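Local coordinates for protein glutamyl-tRNA(Gln) amidotransferase subunit B, mitochondrial (Saccharomyces cerevisiae, PDB 4N0H) that serves as subunit B of a mitochondrial amidotransferase assembly, carrying the GatB/GatE-type catalytic domain beside its partner subunits, at residues B[19-24]-B[139-144]; B[50-55]-B[59-64]; B[131-136]-B[185-190]. All coordinates share one frame; numbering follows the deposited sequence.

Contact 1: residues B[19-24]-B[139-144]; sequences EIHTQL and QIEQDT
Q23 and D143 supply the hydrogen bond of this contact, from Q23 NE2 to D143 OD1 at 2.8 Å. The donor meets the oxygen nearly in line with its C-O bond, and the oxygen lies close to the amide plane of Q23. Amide and carboxylate stand almost perpendicular, 80° apart. D143 OD1 also forms a salt bridge with R211, so a cation and an amide share one oxygen, while D143 OD2 receives the backbone N of T144; the carboxylate is thus held at both ends.

The second meeting is of ring and carboxylate. E141 OE1 arrives at the edge of the H21 imidazole, in its plane, 3.0 Å from H21 CD2 and 3.1 Å from H21 NE2. E141 CG sits between backbone N and carbonyl carbon (chi1 62°), and the extended chain beyond carries OE1 over to the ring. Its other oxygen, OE2, is hydrogen-bonded to T105 OG1.

Strands 14-23 and 130-142 are not neighbours in the mixed sheet: H21 and E141 have their CA atoms 9.3 Å apart. Strand 168-174 pairs antiparallel with both, and the side chains meet across it, its E171 and L169 touching those of H21 and D143, while strand 210-218 borders 14-23.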
# COMPACT_ATOMS: atom_id res chain seq x y z
N GLU B 19 3.85 30.52 -3.87
CA GLU B 19 3.29 29.22 -3.52
C GLU B 19 2.55 29.37 -2.19
O GLU B 19 3.17 29.60 -1.15
CB GLU B 19 4.38 28.17 -3.41
CG GLU B 19 5.13 27.94 -4.71
CD GLU B 19 6.34 27.05 -4.54
OE1 GLU B 19 6.53 26.50 -3.43
OE2 GLU B 19 7.11 26.91 -5.51
N ILE B 20 1.23 29.27 -2.24
CA ILE B 20 0.40 29.55 -1.07
C ILE B 20 -0.32 28.32 -0.54
O ILE B 20 -1.18 27.75 -1.21
CB ILE B 20 -0.63 30.66 -1.36
CG1 ILE B 20 0.07 31.93 -1.85
CG2 ILE B 20 -1.44 30.95 -0.11
CD1 ILE B 20 -0.87 33.08 -2.15
N HIS B 21 0.03 27.93 0.68
CA HIS B 21 -0.64 26.83 1.35
C HIS B 21 -1.75 27.38 2.22
O HIS B 21 -1.56 28.34 2.96
CB HIS B 21 0.34 26.01 2.18
CG HIS B 21 1.33 25.24 1.35
ND1 HIS B 21 2.40 25.84 0.73
CD2 HIS B 21 1.40 23.93 1.05
CE1 HIS B 21 3.09 24.92 0.08
NE2 HIS B 21 2.50 23.75 0.25
N THR B 22 -2.92 26.76 2.12
CA THR B 22 -4.09 27.24 2.83
C THR B 22 -4.82 26.10 3.54
O THR B 22 -5.23 25.13 2.91
CB THR B 22 -5.05 27.95 1.85
OG1 THR B 22 -4.58 29.28 1.60
CG2 THR B 22 -6.44 28.03 2.43
N GLN B 23 -4.96 26.22 4.85
CA GLN B 23 -5.70 25.25 5.63
C GLN B 23 -7.19 25.37 5.34
O GLN B 23 -7.76 26.45 5.48
CB GLN B 23 -5.47 25.44 7.13
CG GLN B 23 -4.12 24.97 7.63
CD GLN B 23 -4.02 24.95 9.15
OE1 GLN B 23 -4.61 25.79 9.83
NE2 GLN B 23 -3.27 23.99 9.68
N LEU B 24 -7.81 24.27 4.94
CA LEU B 24 -9.25 24.25 4.71
C LEU B 24 -10.00 24.13 6.03
O LEU B 24 -9.56 23.43 6.94
CB LEU B 24 -9.64 23.10 3.78
CG LEU B 24 -9.04 23.15 2.37
CD1 LEU B 24 -9.68 22.08 1.49
CD2 LEU B 24 -9.20 24.53 1.75
N GLN B 139 -3.46 22.14 -5.77
CA GLN B 139 -3.25 20.79 -5.24
C GLN B 139 -3.85 20.61 -3.84
O GLN B 139 -3.79 21.51 -3.01
CB GLN B 139 -1.76 20.46 -5.16
CG GLN B 139 -1.04 20.40 -6.50
CD GLN B 139 0.43 20.04 -6.36
OE1 GLN B 139 0.99 20.05 -5.26
NE2 GLN B 139 1.07 19.71 -7.48
N ILE B 140 -4.42 19.43 -3.59
CA ILE B 140 -4.88 19.09 -2.25
C ILE B 140 -3.80 18.25 -1.58
O ILE B 140 -3.25 17.33 -2.19
CB ILE B 140 -6.19 18.27 -2.29
CG1 ILE B 140 -7.29 19.05 -3.00
CG2 ILE B 140 -6.62 17.88 -0.88
CD1 ILE B 140 -8.46 18.19 -3.44
N GLU B 141 -3.47 18.57 -0.33
CA GLU B 141 -2.47 17.79 0.39
C GLU B 141 -2.64 17.80 1.91
O GLU B 141 -3.35 18.64 2.46
CB GLU B 141 -1.06 18.25 0.02
CG GLU B 141 -0.76 19.69 0.37
CD GLU B 141 0.61 20.12 -0.12
OE1 GLU B 141 1.24 20.97 0.55
OE2 GLU B 141 1.05 19.62 -1.18
N GLN B 142 -1.96 16.86 2.57
CA GLN B 142 -2.01 16.73 4.02
C GLN B 142 -1.13 17.74 4.72
O GLN B 142 -0.01 17.99 4.29
CB GLN B 142 -1.51 15.34 4.45
CG GLN B 142 -2.48 14.21 4.30
CD GLN B 142 -1.88 12.90 4.78
OE1 GLN B 142 -0.72 12.60 4.49
NE2 GLN B 142 -2.66 12.13 5.53
N ASP B 143 -1.63 18.29 5.82
CA ASP B 143 -0.77 19.06 6.72
C ASP B 143 -0.02 18.09 7.62
O ASP B 143 -0.44 16.94 7.80
CB ASP B 143 -1.59 20.05 7.56
CG ASP B 143 -0.78 21.27 7.99
OD1 ASP B 143 -1.39 22.24 8.50
OD2 ASP B 143 0.46 21.28 7.81
N THR B 144 1.09 18.55 8.19
CA THR B 144 1.86 17.73 9.12
C THR B 144 1.55 18.15 10.55
O THR B 144 0.81 19.12 10.77
CB THR B 144 3.37 17.92 8.89
OG1 THR B 144 3.72 19.29 9.10
CG2 THR B 144 3.75 17.52 7.47

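Contact 2: residues B[50-55]-B[59-64]; sequences SYYDIA and TQPVLN
One side of the Y52 ring, CD1 and CE1, runs past the main chain from Q60 to P61 instead of meeting another aromatic group. Y52 CD1 is 3.6 Å from Q60 C, and one ring atom further on Y52 CE1 reaches P61 N at 3.5 Å. The phenol end meets the proline ring, with Y52 OH 3.7 Å from P61 CB. CG of Y52 is anti to the backbone N (chi1 171°), which sends the ring along 59-64. The hydroxyl extends to Q142 NE2 in a weak hydrogen bond.

T59 packs against the backbone at Y51 and Y52. Its methyl CG2 lies on Y51 CB at 3.6 Å, while T59 OG1 sits 3.7 Å from Y52 CA and is hydrogen-bonded to the carbonyl of L56 in the intervening residues 56-58. The two branches therefore divide the work, one apolar and one polar. Y51 turns its ring elsewhere, edge-to-face with W135 of subunit F and stacked on an aromatic side chain of another protein chain.

Residues 50-55 are braced from within. Residues 51-53 have helical backbone angles without regular helix bonds, and a type I beta turn runs from Y52 to A55. S50 N bonds to D53 OD2 from above the carboxylate plane, and K29 forms a salt bridge with that oxygen. The reciprocal bond, S50 OG accepting D53 N at 3.1 Å, is an ST motif.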
# COMPACT_ATOMS: atom_id res chain seq x y z
N SER B 50 -7.24 10.24 15.25
CA SER B 50 -7.74 8.89 15.03
C SER B 50 -6.60 7.88 15.04
O SER B 50 -5.42 8.25 15.12
CB SER B 50 -8.45 8.83 13.68
OG SER B 50 -7.56 9.25 12.65
N TYR B 51 -6.95 6.60 14.95
CA TYR B 51 -5.96 5.55 14.76
C TYR B 51 -5.11 5.86 13.53
O TYR B 51 -3.89 5.69 13.54
CB TYR B 51 -6.62 4.18 14.60
CG TYR B 51 -7.46 3.73 15.78
CD1 TYR B 51 -7.09 4.06 17.09
CD2 TYR B 51 -8.61 2.98 15.59
CE1 TYR B 51 -7.86 3.64 18.17
CE2 TYR B 51 -9.38 2.57 16.66
CZ TYR B 51 -9.01 2.90 17.94
OH TYR B 51 -9.79 2.47 18.99
N TYR B 52 -5.76 6.34 12.46
CA TYR B 52 -5.04 6.68 11.23
C TYR B 52 -4.09 7.85 11.42
O TYR B 52 -2.98 7.84 10.89
CB TYR B 52 -6.01 6.99 10.09
CG TYR B 52 -5.31 7.56 8.87
CD1 TYR B 52 -4.68 6.72 7.95
CD2 TYR B 52 -5.26 8.93 8.65
CE1 TYR B 52 -4.02 7.25 6.85
CE2 TYR B 52 -4.61 9.46 7.56
CZ TYR B 52 -4.00 8.61 6.66
OH TYR B 52 -3.35 9.15 5.57
N ASP B 53 -4.52 8.87 12.16
CA ASP B 53 -3.68 10.06 12.37
C ASP B 53 -2.37 9.70 13.07
O ASP B 53 -1.34 10.34 12.85
CB ASP B 53 -4.43 11.12 13.20
CG ASP B 53 -5.60 11.73 12.46
OD1 ASP B 53 -5.65 11.64 11.21
OD2 ASP B 53 -6.48 12.31 13.13
N ILE B 54 -2.41 8.66 13.90
CA ILE B 54 -1.22 8.22 14.63
C ILE B 54 -0.46 7.17 13.80
O ILE B 54 0.57 6.63 14.22
CB ILE B 54 -1.61 7.70 16.04
CG1 ILE B 54 -2.53 8.71 16.74
CG2 ILE B 54 -0.38 7.45 16.92
CD1 ILE B 54 -1.88 10.06 16.95
N ALA B 55 -0.99 6.89 12.61
CA ALA B 55 -0.40 5.92 11.68
C ALA B 55 -0.21 4.53 12.30
O ALA B 55 0.80 3.87 12.08
CB ALA B 55 0.92 6.44 11.11
N THR B 59 -3.95 0.77 9.68
CA THR B 59 -4.91 1.85 9.40
C THR B 59 -4.81 2.29 7.94
O THR B 59 -3.79 2.08 7.29
CB THR B 59 -4.70 3.08 10.30
OG1 THR B 59 -3.36 3.57 10.13
CG2 THR B 59 -4.93 2.72 11.77
N GLN B 60 -5.89 2.89 7.43
CA GLN B 60 -5.99 3.25 6.02
C GLN B 60 -6.62 4.63 5.80
O GLN B 60 -7.53 5.02 6.54
CB GLN B 60 -6.81 2.21 5.26
CG GLN B 60 -6.20 0.82 5.24
CD GLN B 60 -7.14 -0.20 4.66
OE1 GLN B 60 -8.12 -0.58 5.29
NE2 GLN B 60 -6.85 -0.65 3.43
N PRO B 61 -6.16 5.35 4.77
CA PRO B 61 -6.74 6.66 4.43
C PRO B 61 -8.08 6.52 3.72
O PRO B 61 -8.25 5.61 2.89
CB PRO B 61 -5.71 7.26 3.48
CG PRO B 61 -5.09 6.06 2.81
CD PRO B 61 -5.05 4.99 3.88
N VAL B 62 -9.03 7.39 4.06
CA VAL B 62 -10.29 7.53 3.32
C VAL B 62 -10.54 9.02 3.05
O VAL B 62 -10.61 9.82 3.98
CB VAL B 62 -11.49 6.95 4.10
CG1 VAL B 62 -12.78 7.20 3.34
CG2 VAL B 62 -11.30 5.46 4.37
N LEU B 63 -10.66 9.38 1.77
CA LEU B 63 -10.78 10.78 1.39
C LEU B 63 -12.07 11.46 1.90
O LEU B 63 -13.18 10.93 1.73
CB LEU B 63 -10.65 10.95 -0.12
CG LEU B 63 -10.70 12.39 -0.65
CD1 LEU B 63 -9.63 13.24 0.00
CD2 LEU B 63 -10.57 12.40 -2.17
N ASN B 64 -11.89 12.61 2.53
CA ASN B 64 -13.00 13.47 2.93
C ASN B 64 -13.50 14.21 1.70
O ASN B 64 -12.77 15.03 1.13
CB ASN B 64 -12.53 14.46 3.99
CG ASN B 64 -13.65 15.31 4.56
OD1 ASN B 64 -14.71 15.48 3.95
ND2 ASN B 64 -13.43 15.85 5.75

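Contact 3: residues B[131-136]-B[185-190]; sequences KEIGIL and RAFIKK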
# COMPACT_ATOMS: atom_id res chain seq x y z
N LYS B 131 -3.95 44.00 -14.50
CA LYS B 131 -2.86 43.03 -14.45
C LYS B 131 -3.40 41.67 -13.98
O LYS B 131 -3.93 41.56 -12.88
CB LYS B 131 -1.77 43.51 -13.49
CG LYS B 131 -0.72 42.47 -13.15
CD LYS B 131 0.20 42.17 -14.32
CE LYS B 131 1.41 41.38 -13.87
NZ LYS B 131 2.29 40.98 -15.00
N GLU B 132 -3.26 40.66 -14.82
CA GLU B 132 -3.71 39.32 -14.45
C GLU B 132 -2.55 38.44 -13.98
O GLU B 132 -1.47 38.45 -14.56
CB GLU B 132 -4.49 38.65 -15.59
CG GLU B 132 -3.64 37.96 -16.64
CD GLU B 132 -4.44 37.00 -17.50
OE1 GLU B 132 -4.03 35.83 -17.62
OE2 GLU B 132 -5.48 37.42 -18.05
N ILE B 133 -2.80 37.72 -12.89
CA ILE B 133 -1.82 36.78 -12.36
C ILE B 133 -2.29 35.36 -12.66
O ILE B 133 -3.26 34.89 -12.07
CB ILE B 133 -1.66 36.93 -10.83
CG1 ILE B 133 -1.34 38.39 -10.47
CG2 ILE B 133 -0.59 35.99 -10.31
CD1 ILE B 133 0.01 38.86 -10.95
N GLY B 134 -1.59 34.68 -13.56
CA GLY B 134 -1.96 33.32 -13.94
C GLY B 134 -1.68 32.30 -12.85
O GLY B 134 -0.71 32.42 -12.10
N ILE B 135 -2.53 31.28 -12.77
CA ILE B 135 -2.34 30.19 -11.83
C ILE B 135 -1.78 28.97 -12.55
O ILE B 135 -2.31 28.57 -13.59
CB ILE B 135 -3.67 29.80 -11.14
CG1 ILE B 135 -4.35 31.03 -10.54
CG2 ILE B 135 -3.43 28.73 -10.08
CD1 ILE B 135 -3.52 31.74 -9.49
N LEU B 136 -0.71 28.39 -12.02
CA LEU B 136 -0.13 27.19 -12.61
C LEU B 136 -1.03 26.00 -12.29
O LEU B 136 -1.54 25.33 -13.19
CB LEU B 136 1.27 26.94 -12.03
CG LEU B 136 2.33 26.18 -12.83
CD1 LEU B 136 3.51 25.84 -11.93
CD2 LEU B 136 1.80 24.92 -13.50
N ARG B 185 1.54 42.17 -2.87
CA ARG B 185 0.69 42.57 -1.75
C ARG B 185 -0.80 42.55 -2.10
O ARG B 185 -1.62 42.07 -1.32
CB ARG B 185 1.09 43.96 -1.23
CG ARG B 185 0.07 44.60 -0.30
CD ARG B 185 0.60 45.87 0.37
NE ARG B 185 1.38 45.56 1.57
CZ ARG B 185 2.68 45.81 1.70
NH1 ARG B 185 3.36 46.38 0.70
NH2 ARG B 185 3.30 45.50 2.83
N ALA B 186 -1.13 43.06 -3.29
CA ALA B 186 -2.52 43.12 -3.73
C ALA B 186 -3.11 41.73 -3.98
O ALA B 186 -4.29 41.49 -3.73
CB ALA B 186 -2.65 43.98 -4.98
N PHE B 187 -2.28 40.81 -4.47
CA PHE B 187 -2.72 39.45 -4.75
C PHE B 187 -3.03 38.68 -3.47
O PHE B 187 -4.08 38.06 -3.34
CB PHE B 187 -1.66 38.70 -5.57
CG PHE B 187 -2.04 37.29 -5.91
CD1 PHE B 187 -2.74 37.02 -7.08
CD2 PHE B 187 -1.69 36.24 -5.08
CE1 PHE B 187 -3.09 35.72 -7.40
CE2 PHE B 187 -2.03 34.94 -5.40
CZ PHE B 187 -2.74 34.67 -6.56
N ILE B 188 -2.09 38.72 -2.52
CA ILE B 188 -2.26 38.06 -1.24
C ILE B 188 -3.52 38.56 -0.54
O ILE B 188 -4.29 37.79 0.02
CB ILE B 188 -1.04 38.29 -0.33
CG1 ILE B 188 0.20 37.63 -0.94
CG2 ILE B 188 -1.30 37.75 1.07
CD1 ILE B 188 1.47 37.89 -0.17
N LYS B 189 -3.73 39.87 -0.61
CA LYS B 189 -4.91 40.50 -0.02
C LYS B 189 -6.20 39.99 -0.65
O LYS B 189 -7.14 39.64 0.07
CB LYS B 189 -4.82 42.02 -0.19
CG LYS B 189 -5.83 42.80 0.63
CD LYS B 189 -5.95 44.24 0.12
CE LYS B 189 -6.43 45.18 1.21
NZ LYS B 189 -5.38 45.40 2.24
N LYS B 190 -6.24 39.94 -1.97
CA LYS B 190 -7.44 39.48 -2.67
C LYS B 190 -7.65 37.98 -2.51
O LYS B 190 -8.78 37.50 -2.39
CB LYS B 190 -7.41 39.85 -4.16
CG LYS B 190 -8.69 39.51 -4.90
CD LYS B 190 -8.68 39.98 -6.34
CE LYS B 190 -8.51 41.48 -6.44
NZ LYS B 190 -9.01 42.03 -7.73
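F187 reaches out from helix 181-197 with its CB directed at strand 130-142, and CG anti to the backbone N (chi1 -179°) places CD1 and CE1 beside I133. Beyond CB and CG, this side of the ring makes the main contact. F187 CD1 lies 3.9 Å from both I133 CB and I133 CG1, where the isoleucine branches. One atom further, F187 CE1 meets the methyl I133 CG2 at 3.8 Å. At the tip, F187 CZ is 4.2 Å from I135 CD1, which comes to the ring edge near its plane.

I133 and I135 are two residues apart on the strand and reach the same ring, while G134 between them has no side chain and its N bonds to D177 OD2. F178 meets F187 edge-to-face, and T174, I117, L18 and I20 add contacts from three other strands. The lysines lead elsewhere: K190 NZ forms a salt bridge with D124, and K131 NZ bonds to the carbonyl of D177.

Between these two segments F187 alone of the helix residues touches the strand. The meeting is wholly apolar, aliphatic carbon against aromatic carbon, and is thus held by shape and exclusion of water rather than by directional bonds.

From the N terminus, strand 14-23 supplies the first half of contact 1, whose loop closes 115 residues later at 139-144. Contact 2 lies wholly within that loop, closing over the three-residue connection 56-58 ahead of helix 65-78. Contact 3 opens at 131-136, before contact 1 has closed, and ends on helix 181-197, so the two cross along the chain. Both use strand 130-142 of the mixed sheet. Contact 1 touches each of the other two, whereas contacts 2 and 3 do not touch and stay about 19 Å apart at their nearest atoms. Together they join a loop facing partner chains, the central sheet and the helix on it.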